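Local coordinates for protein CaaX farnesyltransferase alpha subunit Ram2 (Aspergillus fumigatus, PDB 4L9P) that serves as the alpha subunit of a heterodimer that probably transfers farnesyl groups to the cysteine of proteins ending in a CaaX motif, at residues Thr332-Lys337 against Asn344-Arg349; Ser277-Phe282 against Ile307-Asp312; Ala218-Thr223 against Ser228-Leu233; Asn201-Leu206 against Leu245-Ser250. The protein carries 1 engineered substitution. All blocks are in the same frame, centred on the assembly; numbering follows the deposited sequence.

Contact 1: residues Thr332-Lys337 against Asn344-Arg349; sequences TLLKEK and NYWEYR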
# COMPACT_ATOMS: atom_id res chain seq x y z
N THR A 332 19.88 0.20 23.90
CA THR A 332 20.28 1.54 24.26
C THR A 332 21.25 2.16 23.23
O THR A 332 21.10 3.34 22.88
CB THR A 332 20.89 1.52 25.67
OG1 THR A 332 19.88 1.05 26.59
CG2 THR A 332 21.28 2.93 26.05
N LEU A 333 22.19 1.37 22.73
CA LEU A 333 23.03 1.87 21.65
C LEU A 333 22.18 2.28 20.42
O LEU A 333 22.48 3.28 19.79
CB LEU A 333 24.07 0.85 21.22
CG LEU A 333 25.12 0.55 22.30
CD1 LEU A 333 26.04 -0.60 21.87
CD2 LEU A 333 25.95 1.79 22.51
N LEU A 334 21.18 1.47 20.08
CA LEU A 334 20.31 1.79 18.94
C LEU A 334 19.53 3.08 19.22
O LEU A 334 19.47 3.95 18.35
CB LEU A 334 19.37 0.62 18.68
CG LEU A 334 20.07 -0.57 18.02
CD1 LEU A 334 19.26 -1.85 18.13
CD2 LEU A 334 20.37 -0.30 16.48
N LYS A 335 18.94 3.20 20.41
CA LYS A 335 18.08 4.33 20.65
C LYS A 335 18.86 5.63 20.78
O LYS A 335 18.34 6.69 20.42
CB LYS A 335 17.15 4.04 21.83
CG LYS A 335 17.65 4.35 23.12
CD LYS A 335 16.59 4.03 24.23
CE LYS A 335 17.02 4.72 25.51
NZ LYS A 335 16.17 4.36 26.60
N GLU A 336 20.11 5.56 21.25
CA GLU A 336 20.86 6.77 21.49
C GLU A 336 21.73 7.19 20.33
O GLU A 336 22.00 8.38 20.17
CB GLU A 336 21.72 6.65 22.78
CG GLU A 336 20.83 6.52 24.04
CD GLU A 336 21.57 6.48 25.32
OE1 GLU A 336 22.81 6.29 25.28
OE2 GLU A 336 20.89 6.66 26.37
N LYS A 337 22.21 6.23 19.56
CA LYS A 337 23.25 6.52 18.56
C LYS A 337 22.96 5.95 17.18
O LYS A 337 23.01 6.68 16.19
CB LYS A 337 24.60 5.92 19.00
CG LYS A 337 25.30 6.60 20.10
CD LYS A 337 26.80 6.17 20.19
CE LYS A 337 27.69 6.51 18.96
NZ LYS A 337 29.21 6.53 19.32
N ASN A 344 11.23 4.63 20.09
CA ASN A 344 10.04 4.16 20.83
C ASN A 344 9.87 2.66 20.65
O ASN A 344 9.36 1.96 21.55
CB ASN A 344 8.75 4.91 20.46
CG ASN A 344 8.78 6.35 20.96
OD1 ASN A 344 9.32 6.63 22.06
ND2 ASN A 344 8.33 7.29 20.14
N TYR A 345 10.29 2.13 19.49
CA TYR A 345 10.26 0.69 19.32
C TYR A 345 11.39 0.01 20.12
O TYR A 345 11.16 -1.02 20.79
CB TYR A 345 10.38 0.35 17.79
CG TYR A 345 10.57 -1.15 17.59
CD1 TYR A 345 9.53 -2.07 17.89
CD2 TYR A 345 11.79 -1.65 17.15
CE1 TYR A 345 9.74 -3.43 17.78
CE2 TYR A 345 12.01 -3.03 17.02
CZ TYR A 345 10.98 -3.89 17.34
OH TYR A 345 11.18 -5.25 17.24
N TRP A 346 12.59 0.60 20.11
CA TRP A 346 13.66 0.02 20.96
C TRP A 346 13.23 0.06 22.45
O TRP A 346 13.50 -0.91 23.17
CB TRP A 346 14.97 0.77 20.84
CG TRP A 346 15.44 0.94 19.37
CD1 TRP A 346 15.89 2.09 18.82
CD2 TRP A 346 15.55 -0.08 18.33
NE1 TRP A 346 16.25 1.89 17.48
CE2 TRP A 346 16.08 0.56 17.16
CE3 TRP A 346 15.25 -1.47 18.25
CZ2 TRP A 346 16.29 -0.12 15.96
CZ3 TRP A 346 15.49 -2.14 17.05
CH2 TRP A 346 15.97 -1.47 15.92
N GLU A 347 12.55 1.12 22.88
CA GLU A 347 12.17 1.20 24.30
C GLU A 347 11.06 0.18 24.59
O GLU A 347 11.02 -0.37 25.68
CB GLU A 347 11.78 2.63 24.71
CG GLU A 347 12.97 3.59 24.72
CD GLU A 347 12.67 5.04 25.14
OE1 GLU A 347 11.49 5.46 25.19
OE2 GLU A 347 13.64 5.78 25.37
N TYR A 348 10.18 -0.05 23.61
CA TYR A 348 9.15 -1.12 23.76
C TYR A 348 9.85 -2.49 23.95
O TYR A 348 9.46 -3.29 24.82
CB TYR A 348 8.22 -1.13 22.54
CG TYR A 348 7.28 -2.30 22.45
CD1 TYR A 348 6.14 -2.32 23.24
CD2 TYR A 348 7.50 -3.35 21.54
CE1 TYR A 348 5.23 -3.37 23.16
CE2 TYR A 348 6.59 -4.42 21.47
CZ TYR A 348 5.45 -4.42 22.26
OH TYR A 348 4.55 -5.46 22.20
N ARG A 349 10.90 -2.76 23.16
CA ARG A 349 11.66 -4.00 23.31
C ARG A 349 12.31 -4.05 24.68
O ARG A 349 12.27 -5.09 25.34
CB ARG A 349 12.72 -4.19 22.23
CG ARG A 349 12.10 -4.42 20.83
CD ARG A 349 11.50 -5.84 20.72
NE ARG A 349 12.57 -6.83 20.76
CZ ARG A 349 12.61 -7.91 21.54
NH1 ARG A 349 11.62 -8.16 22.42
NH2 ARG A 349 13.65 -8.75 21.45

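Contact 2: residues Ser277-Phe282 against Ile307-Asp312; sequences SEWKDF and IEWLAD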
# COMPACT_ATOMS: atom_id res chain seq x y z
N SER A 277 21.14 -17.25 17.36
CA SER A 277 22.46 -17.41 17.96
C SER A 277 23.48 -18.10 17.03
O SER A 277 24.70 -18.04 17.28
CB SER A 277 22.36 -18.13 19.33
OG SER A 277 21.72 -19.38 19.14
N GLU A 278 23.02 -18.78 15.97
CA GLU A 278 23.97 -19.27 14.98
C GLU A 278 24.87 -18.18 14.44
O GLU A 278 25.95 -18.49 13.94
CB GLU A 278 23.28 -19.89 13.77
CG GLU A 278 22.66 -21.19 14.07
CD GLU A 278 22.60 -22.13 12.87
OE1 GLU A 278 22.99 -21.79 11.68
OE2 GLU A 278 22.12 -23.23 13.16
N TRP A 279 24.40 -16.94 14.45
CA TRP A 279 25.20 -15.83 13.95
C TRP A 279 25.74 -14.90 15.04
O TRP A 279 26.11 -13.77 14.76
CB TRP A 279 24.40 -14.98 12.96
CG TRP A 279 24.36 -15.56 11.58
CD1 TRP A 279 24.64 -16.86 11.16
CD2 TRP A 279 24.10 -14.81 10.42
NE1 TRP A 279 24.53 -16.93 9.77
CE2 TRP A 279 24.19 -15.68 9.30
CE3 TRP A 279 23.80 -13.46 10.21
CZ2 TRP A 279 23.97 -15.24 7.98
CZ3 TRP A 279 23.58 -13.01 8.94
CH2 TRP A 279 23.71 -13.89 7.81
N LYS A 280 25.83 -15.39 16.28
CA LYS A 280 26.23 -14.51 17.36
C LYS A 280 27.63 -13.96 17.13
O LYS A 280 27.85 -12.77 17.24
CB LYS A 280 26.13 -15.25 18.69
CG LYS A 280 26.38 -14.37 19.93
CD LYS A 280 26.30 -15.21 21.19
CE LYS A 280 26.77 -14.41 22.37
NZ LYS A 280 26.92 -15.27 23.57
N ASP A 281 28.56 -14.81 16.74
CA ASP A 281 29.93 -14.35 16.59
C ASP A 281 30.05 -13.47 15.35
O ASP A 281 30.78 -12.48 15.36
CB ASP A 281 30.84 -15.55 16.44
CG ASP A 281 31.04 -16.28 17.74
OD1 ASP A 281 30.86 -15.67 18.82
OD2 ASP A 281 31.43 -17.47 17.66
N PHE A 282 29.35 -13.84 14.28
CA PHE A 282 29.37 -13.01 13.08
C PHE A 282 28.85 -11.59 13.44
O PHE A 282 29.45 -10.60 13.05
CB PHE A 282 28.48 -13.63 12.00
CG PHE A 282 28.43 -12.84 10.72
CD1 PHE A 282 29.53 -12.80 9.90
CD2 PHE A 282 27.25 -12.20 10.31
CE1 PHE A 282 29.52 -12.13 8.71
CE2 PHE A 282 27.21 -11.50 9.11
CZ PHE A 282 28.36 -11.48 8.30
N ILE A 307 23.83 -4.91 15.79
CA ILE A 307 23.43 -4.59 17.17
C ILE A 307 22.02 -5.14 17.42
O ILE A 307 21.76 -5.74 18.50
CB ILE A 307 23.43 -3.06 17.43
CG1 ILE A 307 24.82 -2.46 17.17
CG2 ILE A 307 22.95 -2.71 18.84
CD1 ILE A 307 24.81 -0.95 17.31
N GLU A 308 21.09 -4.97 16.45
CA GLU A 308 19.73 -5.49 16.68
C GLU A 308 19.73 -7.01 16.75
O GLU A 308 19.00 -7.63 17.54
CB GLU A 308 18.87 -5.05 15.53
CG GLU A 308 17.41 -5.47 15.74
CD GLU A 308 16.61 -5.06 14.53
OE1 GLU A 308 17.26 -4.78 13.47
OE2 GLU A 308 15.36 -5.02 14.60
N TRP A 309 20.59 -7.64 15.94
CA TRP A 309 20.72 -9.09 15.98
C TRP A 309 21.16 -9.55 17.36
O TRP A 309 20.58 -10.49 17.95
CB TRP A 309 21.75 -9.54 14.94
CG TRP A 309 21.72 -10.99 14.64
CD1 TRP A 309 22.16 -12.01 15.43
CD2 TRP A 309 21.20 -11.59 13.45
NE1 TRP A 309 21.96 -13.22 14.79
CE2 TRP A 309 21.36 -12.98 13.58
CE3 TRP A 309 20.62 -11.06 12.28
CZ2 TRP A 309 20.96 -13.87 12.57
CZ3 TRP A 309 20.22 -11.94 11.27
CH2 TRP A 309 20.39 -13.32 11.42
N LEU A 310 22.19 -8.88 17.89
CA LEU A 310 22.67 -9.21 19.25
C LEU A 310 21.58 -8.98 20.32
O LEU A 310 21.47 -9.77 21.25
CB LEU A 310 23.95 -8.42 19.57
CG LEU A 310 25.12 -8.91 18.72
CD1 LEU A 310 26.34 -7.99 18.82
CD2 LEU A 310 25.50 -10.39 18.96
N ALA A 311 20.79 -7.92 20.19
CA ALA A 311 19.77 -7.67 21.18
C ALA A 311 18.83 -8.86 21.20
O ALA A 311 18.41 -9.30 22.26
CB ALA A 311 19.00 -6.43 20.83
N ASP A 312 18.45 -9.35 20.01
CA ASP A 312 17.54 -10.49 19.96
C ASP A 312 18.16 -11.79 20.48
O ASP A 312 17.48 -12.57 21.18
CB ASP A 312 16.99 -10.71 18.54
CG ASP A 312 16.04 -9.61 18.12
OD1 ASP A 312 15.47 -8.90 18.98
OD2 ASP A 312 15.84 -9.46 16.91

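Contact 3: residues Ala218-Thr223 against Ser228-Leu233; sequences AGLHNT and SEKGRL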
# COMPACT_ATOMS: atom_id res chain seq x y z
N ALA A 218 1.45 -18.62 -1.25
CA ALA A 218 1.71 -17.92 -0.02
C ALA A 218 3.13 -17.37 -0.11
O ALA A 218 4.01 -17.98 -0.75
CB ALA A 218 1.61 -18.85 1.20
N GLY A 219 3.44 -16.31 0.62
CA GLY A 219 4.83 -15.86 0.71
C GLY A 219 5.67 -16.73 1.62
O GLY A 219 6.90 -16.77 1.50
N LEU A 220 5.02 -17.42 2.54
CA LEU A 220 5.71 -18.23 3.57
C LEU A 220 5.03 -19.56 3.74
O LEU A 220 3.82 -19.68 3.57
CB LEU A 220 5.61 -17.49 4.93
CG LEU A 220 6.37 -16.17 5.03
CD1 LEU A 220 5.98 -15.39 6.31
CD2 LEU A 220 7.86 -16.45 5.00
N HIS A 221 5.83 -20.56 4.08
CA HIS A 221 5.26 -21.83 4.51
C HIS A 221 4.51 -21.68 5.82
O HIS A 221 4.70 -20.72 6.59
CB HIS A 221 6.39 -22.84 4.78
CG HIS A 221 6.96 -23.42 3.53
ND1 HIS A 221 8.00 -22.84 2.81
CD2 HIS A 221 6.59 -24.52 2.84
CE1 HIS A 221 8.27 -23.58 1.76
NE2 HIS A 221 7.45 -24.63 1.76
N ASN A 222 3.67 -22.68 6.07
CA ASN A 222 3.10 -22.86 7.40
C ASN A 222 2.16 -21.74 7.81
O ASN A 222 2.08 -21.41 8.99
CB ASN A 222 4.19 -23.04 8.49
CG ASN A 222 3.67 -23.74 9.75
OD1 ASN A 222 2.80 -24.63 9.67
ND2 ASN A 222 4.25 -23.39 10.90
N THR A 223 1.41 -21.18 6.87
CA THR A 223 0.41 -20.20 7.24
C THR A 223 -0.82 -20.87 7.88
O THR A 223 -1.70 -20.18 8.35
CB THR A 223 -0.01 -19.32 6.01
OG1 THR A 223 -0.46 -20.16 4.95
CG2 THR A 223 1.19 -18.52 5.52
N SER A 228 3.39 -17.23 15.10
CA SER A 228 4.81 -17.21 15.45
C SER A 228 5.64 -18.22 14.67
O SER A 228 6.85 -18.08 14.56
CB SER A 228 5.02 -17.45 16.96
OG SER A 228 4.57 -18.75 17.32
N GLU A 229 5.00 -19.24 14.11
CA GLU A 229 5.73 -20.26 13.37
C GLU A 229 5.59 -20.08 11.85
O GLU A 229 5.98 -20.95 11.08
CB GLU A 229 5.27 -21.65 13.78
CG GLU A 229 5.20 -21.86 15.30
CD GLU A 229 6.51 -21.51 16.01
OE1 GLU A 229 7.56 -21.98 15.54
OE2 GLU A 229 6.49 -20.77 17.03
N LYS A 230 5.07 -18.92 11.43
CA LYS A 230 4.87 -18.70 9.99
C LYS A 230 6.25 -18.69 9.33
O LYS A 230 7.18 -18.00 9.80
CB LYS A 230 4.10 -17.36 9.76
CG LYS A 230 3.63 -17.28 8.32
CD LYS A 230 2.92 -15.95 7.99
CE LYS A 230 1.67 -15.71 8.79
NZ LYS A 230 1.00 -14.43 8.29
N GLY A 231 6.39 -19.44 8.24
CA GLY A 231 7.64 -19.55 7.52
C GLY A 231 8.33 -20.89 7.73
O GLY A 231 9.14 -21.28 6.90
N ARG A 232 8.06 -21.59 8.84
CA ARG A 232 8.73 -22.88 9.11
C ARG A 232 8.53 -23.90 8.01
O ARG A 232 7.39 -24.19 7.62
CB ARG A 232 8.17 -23.48 10.40
CG ARG A 232 8.55 -22.71 11.59
CD ARG A 232 9.70 -23.41 12.22
NE ARG A 232 10.81 -22.50 12.37
CZ ARG A 232 10.92 -21.62 13.36
NH1 ARG A 232 9.98 -21.52 14.32
NH2 ARG A 232 11.99 -20.85 13.39
N LEU A 233 9.64 -24.43 7.49
CA LEU A 233 9.58 -25.46 6.44
C LEU A 233 9.18 -26.79 7.06
O LEU A 233 9.64 -27.12 8.15
CB LEU A 233 10.98 -25.68 5.83
CG LEU A 233 11.59 -24.48 5.11
CD1 LEU A 233 13.10 -24.58 4.88
CD2 LEU A 233 10.94 -24.30 3.75
O HOH W 1 8.74 -20.23 4.27

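Contact 4: residues Asn201-Leu206 against Leu245-Ser250; sequences NHRYML and LQYSQS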
# COMPACT_ATOMS: atom_id res chain seq x y z
N ASN A 201 14.02 -10.42 -2.17
CA ASN A 201 12.71 -11.01 -1.96
C ASN A 201 12.45 -12.15 -2.94
O ASN A 201 11.88 -13.18 -2.57
CB ASN A 201 11.64 -9.88 -2.03
CG ASN A 201 10.25 -10.44 -1.84
OD1 ASN A 201 9.86 -10.78 -0.71
ND2 ASN A 201 9.52 -10.69 -2.95
N HIS A 202 12.84 -11.93 -4.20
CA HIS A 202 12.65 -13.00 -5.21
C HIS A 202 13.56 -14.16 -4.86
O HIS A 202 13.16 -15.33 -5.03
CB HIS A 202 12.99 -12.43 -6.58
CG HIS A 202 12.54 -13.33 -7.71
ND1 HIS A 202 11.21 -13.43 -8.06
CD2 HIS A 202 13.23 -14.11 -8.59
CE1 HIS A 202 11.10 -14.25 -9.08
NE2 HIS A 202 12.31 -14.70 -9.40
N ARG A 203 14.75 -13.90 -4.33
CA ARG A 203 15.67 -15.01 -3.93
C ARG A 203 14.98 -15.88 -2.87
O ARG A 203 15.07 -17.11 -2.91
CB ARG A 203 16.98 -14.46 -3.35
CG ARG A 203 18.02 -15.61 -3.19
CD ARG A 203 19.34 -15.04 -2.53
NE ARG A 203 20.27 -16.16 -2.50
CZ ARG A 203 21.18 -16.43 -3.42
NH1 ARG A 203 21.44 -15.56 -4.43
NH2 ARG A 203 21.86 -17.58 -3.33
N TYR A 204 14.32 -15.23 -1.91
CA TYR A 204 13.64 -16.01 -0.87
C TYR A 204 12.56 -16.92 -1.51
O TYR A 204 12.42 -18.10 -1.17
CB TYR A 204 13.00 -15.08 0.18
CG TYR A 204 12.36 -15.92 1.28
CD1 TYR A 204 11.03 -16.39 1.17
CD2 TYR A 204 13.07 -16.22 2.46
CE1 TYR A 204 10.45 -17.18 2.17
CE2 TYR A 204 12.49 -16.99 3.48
CZ TYR A 204 11.19 -17.50 3.30
OH TYR A 204 10.62 -18.29 4.29
N MET A 205 11.79 -16.39 -2.45
CA MET A 205 10.81 -17.23 -3.11
C MET A 205 11.47 -18.43 -3.80
O MET A 205 11.00 -19.59 -3.68
CB MET A 205 10.09 -16.42 -4.14
CG MET A 205 8.96 -17.20 -4.79
SD MET A 205 9.22 -17.40 -6.52
CE MET A 205 10.48 -16.39 -6.99
N LEU A 206 12.57 -18.18 -4.51
CA LEU A 206 13.20 -19.28 -5.28
C LEU A 206 13.68 -20.33 -4.31
O LEU A 206 13.59 -21.53 -4.63
CB LEU A 206 14.42 -18.74 -6.04
CG LEU A 206 14.10 -17.76 -7.17
CD1 LEU A 206 15.40 -17.23 -7.78
CD2 LEU A 206 13.19 -18.37 -8.26
N LEU A 245 22.95 -19.14 4.03
CA LEU A 245 23.52 -18.32 5.10
C LEU A 245 24.94 -17.84 4.78
O LEU A 245 25.30 -16.69 5.08
CB LEU A 245 23.44 -19.08 6.44
CG LEU A 245 22.05 -19.36 6.97
CD1 LEU A 245 22.15 -20.28 8.16
CD2 LEU A 245 21.32 -18.03 7.35
N GLN A 246 25.75 -18.73 4.18
CA GLN A 246 27.08 -18.28 3.82
C GLN A 246 27.02 -17.19 2.76
O GLN A 246 27.78 -16.19 2.82
CB GLN A 246 27.90 -19.50 3.29
CG GLN A 246 29.31 -19.17 2.89
CD GLN A 246 30.07 -20.46 2.53
OE1 GLN A 246 30.00 -20.94 1.39
NE2 GLN A 246 30.77 -21.03 3.51
N TYR A 247 26.11 -17.35 1.79
CA TYR A 247 25.95 -16.34 0.75
C TYR A 247 25.58 -14.98 1.39
O TYR A 247 26.14 -13.90 1.06
CB TYR A 247 24.87 -16.76 -0.25
CG TYR A 247 24.58 -15.72 -1.31
CD1 TYR A 247 25.36 -15.64 -2.47
CD2 TYR A 247 23.50 -14.83 -1.16
CE1 TYR A 247 25.09 -14.71 -3.45
CE2 TYR A 247 23.23 -13.88 -2.10
CZ TYR A 247 24.02 -13.81 -3.24
OH TYR A 247 23.71 -12.89 -4.19
N SER A 248 24.65 -15.03 2.31
CA SER A 248 24.20 -13.81 3.02
C SER A 248 25.37 -13.14 3.75
O SER A 248 25.47 -11.90 3.68
CB SER A 248 23.09 -14.15 4.00
OG SER A 248 21.99 -14.69 3.29
N GLN A 249 26.19 -13.93 4.49
CA GLN A 249 27.33 -13.34 5.18
C GLN A 249 28.25 -12.68 4.18
O GLN A 249 28.75 -11.60 4.44
CB GLN A 249 28.08 -14.37 6.01
CG GLN A 249 27.28 -14.86 7.19
CD GLN A 249 28.11 -15.69 8.17
OE1 GLN A 249 29.25 -16.05 7.87
NE2 GLN A 249 27.56 -15.97 9.35
N SER A 250 28.52 -13.33 3.05
CA SER A 250 29.45 -12.74 2.07
C SER A 250 28.93 -11.43 1.51
O SER A 250 29.69 -10.49 1.28
CB SER A 250 29.64 -13.68 0.90
OG SER A 250 30.36 -14.83 1.29

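Contact 1: residues Thr332-Lys337 against Asn344-Arg349
Lys335 and Trp346, whose CA atoms stand 6.2 Å apart, mark where helices 323-338 and 343-362 pass each other nearly antiparallel, at 159° between directions and 9.0 Å between the axes of the two short segments. Trp346 fills the gap with its flat indole. Leu334 CB lies over one face of the five-membered ring, 3.6 Å from its centroid and 12° off the normal, a CH-pi contact. From there the branch runs on across the benzo ring, where Leu334 CD1 is centred, 3.9 Å from Trp346 CZ3. The opposite face is met by Tyr345 CD2, so a broad aromatic surface suits this buried layer. Lys335 CB adds contact with Trp346 CD1 at 3.8 Å, and the buried indole N-H is satisfied by Asp339 O in the turn between the helices. With CG placed between backbone N and carbonyl carbon (chi1 87°), the extended Lys335 chain brings NZ to 3.2 Å from Glu347 OE2, a salt bridge that may be only partly occupied because Glu347 was modelled twice; Arg343 also pairs with that oxygen. Helix 304-317 closes the apolar side: Ser304 and Ile307 touch Leu334, and Glu308 touches Trp346.

Contact 2: residues Ser277-Phe282 against Ile307-Asp312
The indole N-H of Trp309 is given to Leu276 O, the carbonyl just ahead of 277-282, and Trp279 CB packs only 3.5 Å from the same Trp309 NE1. One buried nitrogen thus ties helix 304-317 to the chain leading into helix 280-284, at whose N-cap position Trp279 stands. Trp309 holds CG opposite its own backbone N (chi1 -165°), which carries the indole across the gap between the segments and offers a face to the other tryptophan. The two six-membered rings form an offset stack, with centroids 4.9 Å apart and planes tilted by 21°. Overlap is partial: Trp279 CE3 lies over the benzo part of Trp309, 3.6 Å from CH2. Large flat groups suit the place because they offer broad faces to each other while the indole N-H still reaches a carbonyl. At the next residue of each segment, Leu310 CD2 lies 3.8 Å from Lys280 O and more loosely near Lys280 CG, the two side chains crossing at about a right angle.

Phe282 CD2 packs over a face of Trp279, and Gln249 and Ile252 of helix 238-254 also touch that indole; Leu269 of helix 259-272 meets Trp309. The contact joins the connection after helix 259-272 to helix 304-317 within the right-handed superhelix of antiparallel helix pairs known for prenyltransferase alpha subunits.

Contact 3: residues Ala218-Thr223 against Ser228-Leu233
Lys230, His221 and Asn222 lose most surface where two irregular parts of the same long loop meet. Lys230 runs its aliphatic chain past two apolar groups: its CD lies 3.5 Å from Leu220 CD1, and its CG 3.9 Å from Thr223 CG2. A bend at chi3 (-62°) turns the buried amine to Gln296, Ser293 and the carbonyl of Tyr335, all of the beta subunit Ram1, a task suited to a long chain with three N-H groups. The His221 carbonyl accepts from Gly231 N at 2.7 Å, and Leu233 CD2 sits over one face of the imidazole, 3.4 Å from His221 CE1. Gly231 is third in a type II beta turn, Glu229 to Arg232, where a CB would jam against Lys230 O and crowd Leu220 CD2, so glycine fits. The turn is closed by Arg232 N bonding to Glu229 O, which also takes a 3.0 Å bond from Asn222 ND2, straight at the hydrogen though ND2 stands above the carbonyl plane; the two donors come from opposite faces. Asn222 has positive phi, which asparagine tolerates well. A water accepts from His221 N and donates to Gly231 O, 2.9 Å from each, and bonds His221 ND1 in the imidazole plane.

Contact 4: residues Asn201-Leu206 against Leu245-Ser250
Between 201-206 and 245-250 the only pair that touches is Arg203 and Tyr247, across a gap so wide that the nearest CA atoms, of Arg203 and Ser248, are 11.1 Å apart. Along 201-206, Asn201 comes first and turns to the beta subunit Ram1, where its ND2 bonds to Gly307 O.

Arg203 then points at the second helix. Its CG is anti to the backbone N (chi1 -169°) and the chain stays extended as far as NE, the reach needed to span the gap. At the end the guanidinium lies flat on the Tyr247 ring, with planes 13° apart and CZ 3.7 Å from the ring centroid, at once a stack and a cation-pi contact. NH1 sits over the phenol end, 3.3 Å from Tyr247 CZ, whereas NE lies near Tyr247 CD2 at 3.7 Å. Next in line, Tyr204 turns to stack on Tyr298 of the beta subunit.

Since stacking uses a face, the N-H groups remain available in the guanidinium plane: NE forms a salt bridge with Glu244 and NH1 another with Glu187. Two carboxylates and an electron-rich ring round a buried arginine would be expected to offset its charge and favour the ionised form, while fixing the rotation of the flat group.

Overall arrangement
Contacts 4, 2 and 1 follow one another along the chain through the later helices, and contact 3 is nested in the loop that contact 4 closes. Contacts 1 and 2 have centres 16 Å apart; helix 304-317, which carries 307-312 of contact 2, also packs against contact 1: Arg349 NH2 makes a 3.1 Å salt bridge with Asp312 OD1, and Leu334 packs on Ile307. Contact 2 in turn meets contact 4, 18 Å away between centres, where Trp279 rests on Leu245 and Gln249. Tyr204 joins contact 4 to contact 3, its OH lying 3.4 Å from Leu220 CD2. Contacts 1 and 3 stay about 13 Å apart at their nearest atoms. The partners described are protein and water, none being the bound farnesyl analogue.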